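Local coordinates for protein Orf11 (Staphylococcus phage P68, PDB 6O43) that is a potential phage lysin, which probably breaks down the cell wall of its staphylococcal host, at residues 155-160 against 175-180. Residues are numbered along the deposited sequence; the frame is centred on the assembly and turned at random.
Sequences TWAAYY and GNPFLD
Ala157 sits against the start of helix 177-187, its methyl group touching three successive residues. CB lies 3.5 Å from Phe178 CD2 and also meets Asn176 OD1 and, more loosely, Pro177 CD. The alpha carbons of Ala157 and Asn176 come within 5.2 Å, a spacing that the small side chain permits. The Phe178 ring continues the apolar patch along helix 152-159: its CE2 meets Ala158 CB at 3.8 Å, while the backbone N of Ala158 lies at the ring edge, near its plane.

A single amide ties the polar part together. Asn176 ND2 donates to Ala157 O over 3.2 Å, a bent bond (N-H...O 136°) with the donor tilted from the carbonyl plane. On the other branch, OD1 accepts from Leu179 N at 3.0 Å; this bond is nearly straight at hydrogen, although the donor stands above the amide's carbonyl plane. With CG anti to the backbone N (chi1 -173°), the side chain can serve both partners, and the two bonds together limit its rotation.

Further out, Ile7 and Leu164 touch Asn176, whereas Phe10, Thr11 and Tyr67 pack on Phe178. Gln4 NE2 hydrogen-bonds to Ala158 O, so helix 3-11 reaches both sides of the contact. The whole is an asparagine N-cap that also bridges to the last turn of a neighbouring helix, in a largely buried part of an all-helical fold.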
ATOM      1  N   THR A 155      -0.646 -10.012  -4.857  1.00 45.71           N
ATOM      2  CA  THR A 155       0.436 -10.847  -5.368  1.00 45.52           C
ATOM      3  C   THR A 155       0.698 -10.563  -6.839  1.00 38.81           C
ATOM      4  O   THR A 155       1.849 -10.400  -7.255  1.00 40.58           O
ATOM      5  CB  THR A 155       0.103 -12.323  -5.157  1.00 41.85           C
ATOM      6  OG1 THR A 155       0.204 -12.630  -3.761  1.00 38.49           O
ATOM      7  CG2 THR A 155       1.064 -13.210  -5.958  1.00 32.57           C
ATOM      8  N   TRP A 156      -0.365 -10.513  -7.647  1.00 45.20           N
ATOM      9  CA  TRP A 156      -0.205 -10.182  -9.059  1.00 44.57           C
ATOM     10  C   TRP A 156       0.439  -8.813  -9.236  1.00 46.91           C
ATOM     11  O   TRP A 156       1.332  -8.643 -10.074  1.00 47.56           O
ATOM     12  CB  TRP A 156      -1.558 -10.227  -9.766  1.00 46.61           C
ATOM     13  CG  TRP A 156      -2.208 -11.573  -9.759  1.00 46.68           C
ATOM     14  CD1 TRP A 156      -1.588 -12.793  -9.729  1.00 48.42           C
ATOM     15  CD2 TRP A 156      -3.614 -11.839  -9.781  1.00 46.10           C
ATOM     16  NE1 TRP A 156      -2.525 -13.799  -9.735  1.00 45.26           N
ATOM     17  CE2 TRP A 156      -3.776 -13.240  -9.767  1.00 48.07           C
ATOM     18  CE3 TRP A 156      -4.754 -11.027  -9.817  1.00 49.09           C
ATOM     19  CZ2 TRP A 156      -5.029 -13.844  -9.780  1.00 42.47           C
ATOM     20  CZ3 TRP A 156      -5.998 -11.633  -9.833  1.00 49.15           C
ATOM     21  CH2 TRP A 156      -6.125 -13.027  -9.814  1.00 42.75           C
ATOM     22  N   ALA A 157      -0.004  -7.821  -8.458  1.00 42.34           N
ATOM     23  CA  ALA A 157       0.555  -6.479  -8.590  1.00 48.86           C
ATOM     24  C   ALA A 157       2.051  -6.472  -8.311  1.00 46.42           C
ATOM     25  O   ALA A 157       2.810  -5.758  -8.976  1.00 54.06           O
ATOM     26  CB  ALA A 157      -0.164  -5.507  -7.652  1.00 41.06           C
ATOM     27  N   ALA A 158       2.496  -7.264  -7.337  1.00 44.02           N
ATOM     28  CA  ALA A 158       3.906  -7.259  -6.962  1.00 51.48           C
ATOM     29  C   ALA A 158       4.757  -8.107  -7.903  1.00 54.00           C
ATOM     30  O   ALA A 158       5.891  -7.732  -8.224  1.00 48.68           O
ATOM     31  CB  ALA A 158       4.066  -7.756  -5.523  1.00 45.06           C
ATOM     32  N   TYR A 159       4.225  -9.244  -8.365  1.00 48.58           N
ATOM     33  CA  TYR A 159       5.035 -10.274  -9.004  1.00 51.43           C
ATOM     34  C   TYR A 159       4.583 -10.689 -10.400  1.00 54.12           C
ATOM     35  O   TYR A 159       5.343 -11.386 -11.084  1.00 56.04           O
ATOM     36  CB  TYR A 159       5.071 -11.533  -8.123  1.00 51.59           C
ATOM     37  CG  TYR A 159       5.851 -11.375  -6.838  1.00 46.51           C
ATOM     38  CD1 TYR A 159       7.119 -10.799  -6.834  1.00 50.48           C
ATOM     39  CD2 TYR A 159       5.319 -11.805  -5.629  1.00 43.85           C
ATOM     40  CE1 TYR A 159       7.838 -10.663  -5.656  1.00 54.56           C
ATOM     41  CE2 TYR A 159       6.028 -11.675  -4.451  1.00 47.11           C
ATOM     42  CZ  TYR A 159       7.283 -11.107  -4.468  1.00 48.06           C
ATOM     43  OH  TYR A 159       7.986 -10.977  -3.292  1.00 52.05           O
ATOM     44  N   TYR A 160       3.384 -10.318 -10.837  1.00 51.46           N
ATOM     45  CA  TYR A 160       2.907 -10.706 -12.160  1.00 49.63           C
ATOM     46  C   TYR A 160       1.797  -9.753 -12.585  1.00 51.52           C
ATOM     47  O   TYR A 160       0.622 -10.143 -12.634  1.00 46.26           O
ATOM     48  CB  TYR A 160       2.418 -12.157 -12.160  1.00 51.44           C
ATOM     49  CG  TYR A 160       2.123 -12.711 -13.540  1.00 56.91           C
ATOM     50  CD1 TYR A 160       3.145 -12.940 -14.453  1.00 59.45           C
ATOM     51  CD2 TYR A 160       0.822 -13.017 -13.926  1.00 50.96           C
ATOM     52  CE1 TYR A 160       2.880 -13.452 -15.713  1.00 54.44           C
ATOM     53  CE2 TYR A 160       0.549 -13.526 -15.182  1.00 48.94           C
ATOM     54  CZ  TYR A 160       1.581 -13.740 -16.068  1.00 50.70           C
ATOM     55  OH  TYR A 160       1.313 -14.245 -17.316  1.00 56.34           O
ATOM     56  N   GLY A 175      -6.553  -2.653 -10.239  1.00 50.41           N
ATOM     57  CA  GLY A 175      -5.483  -1.681 -10.199  1.00 48.67           C
ATOM     58  C   GLY A 175      -4.235  -2.241  -9.543  1.00 47.43           C
ATOM     59  O   GLY A 175      -4.251  -3.294  -8.908  1.00 40.58           O
ATOM     60  N   ASN A 176      -3.129  -1.520  -9.713  1.00 40.71           N
ATOM     61  CA  ASN A 176      -1.874  -1.890  -9.067  1.00 40.89           C
ATOM     62  C   ASN A 176      -1.527  -0.842  -8.018  1.00 49.62           C
ATOM     63  O   ASN A 176      -1.046   0.250  -8.365  1.00 45.92           O
ATOM     64  CB  ASN A 176      -0.743  -2.022 -10.092  1.00 40.86           C
ATOM     65  CG  ASN A 176       0.535  -2.577  -9.483  1.00 48.19           C
ATOM     66  OD1 ASN A 176       0.819  -2.365  -8.301  1.00 43.27           O
ATOM     67  ND2 ASN A 176       1.311  -3.297 -10.286  1.00 45.78           N
ATOM     68  N   PRO A 177      -1.753  -1.115  -6.730  1.00 44.38           N
ATOM     69  CA  PRO A 177      -1.445  -0.100  -5.709  1.00 48.35           C
ATOM     70  C   PRO A 177       0.039   0.195  -5.591  1.00 44.47           C
ATOM     71  O   PRO A 177       0.408   1.332  -5.274  1.00 47.13           O
ATOM     72  CB  PRO A 177      -2.006  -0.715  -4.419  1.00 40.16           C
ATOM     73  CG  PRO A 177      -1.998  -2.206  -4.678  1.00 40.11           C
ATOM     74  CD  PRO A 177      -2.298  -2.354  -6.146  1.00 45.29           C
ATOM     75  N   PHE A 178       0.901  -0.792  -5.847  1.00 45.03           N
ATOM     76  CA  PHE A 178       2.336  -0.571  -5.712  1.00 44.12           C
ATOM     77  C   PHE A 178       2.860   0.345  -6.811  1.00 50.60           C
ATOM     78  O   PHE A 178       3.651   1.258  -6.542  1.00 44.95           O
ATOM     79  CB  PHE A 178       3.079  -1.905  -5.720  1.00 40.24           C
ATOM     80  CG  PHE A 178       2.484  -2.934  -4.800  1.00 40.64           C
ATOM     81  CD1 PHE A 178       2.333  -2.667  -3.448  1.00 40.01           C
ATOM     82  CD2 PHE A 178       2.087  -4.171  -5.285  1.00 47.15           C
ATOM     83  CE1 PHE A 178       1.787  -3.612  -2.596  1.00 43.26           C
ATOM     84  CE2 PHE A 178       1.541  -5.124  -4.438  1.00 38.58           C
ATOM     85  CZ  PHE A 178       1.392  -4.843  -3.090  1.00 45.03           C
ATOM     86  N   LEU A 179       2.434   0.121  -8.055  1.00 45.61           N
ATOM     87  CA  LEU A 179       2.853   1.001  -9.140  1.00 44.60           C
ATOM     88  C   LEU A 179       2.273   2.400  -8.966  1.00 49.97           C
ATOM     89  O   LEU A 179       2.990   3.400  -9.084  1.00 57.43           O
ATOM     90  CB  LEU A 179       2.443   0.412 -10.489  1.00 47.64           C
ATOM     91  CG  LEU A 179       2.844   1.244 -11.712  1.00 49.95           C
ATOM     92  CD1 LEU A 179       4.347   1.473 -11.732  1.00 49.25           C
ATOM     93  CD2 LEU A 179       2.383   0.582 -13.004  1.00 55.67           C
ATOM     94  N   ASP A 180       0.971   2.490  -8.691  1.00 48.71           N
ATOM     95  CA  ASP A 180       0.354   3.796  -8.478  1.00 52.24           C
ATOM     96  C   ASP A 180       1.013   4.537  -7.322  1.00 51.03           C
ATOM     97  O   ASP A 180       1.233   5.753  -7.396  1.00 48.92           O
ATOM     98  CB  ASP A 180      -1.145   3.630  -8.229  1.00 51.00           C
ATOM     99  CG  ASP A 180      -1.887   3.131  -9.455  1.00 59.89           C
ATOM    100  OD1 ASP A 180      -1.247   2.973 -10.515  1.00 64.16           O
ATOM    101  OD2 ASP A 180      -3.111   2.900  -9.360  1.00 59.39           O
TER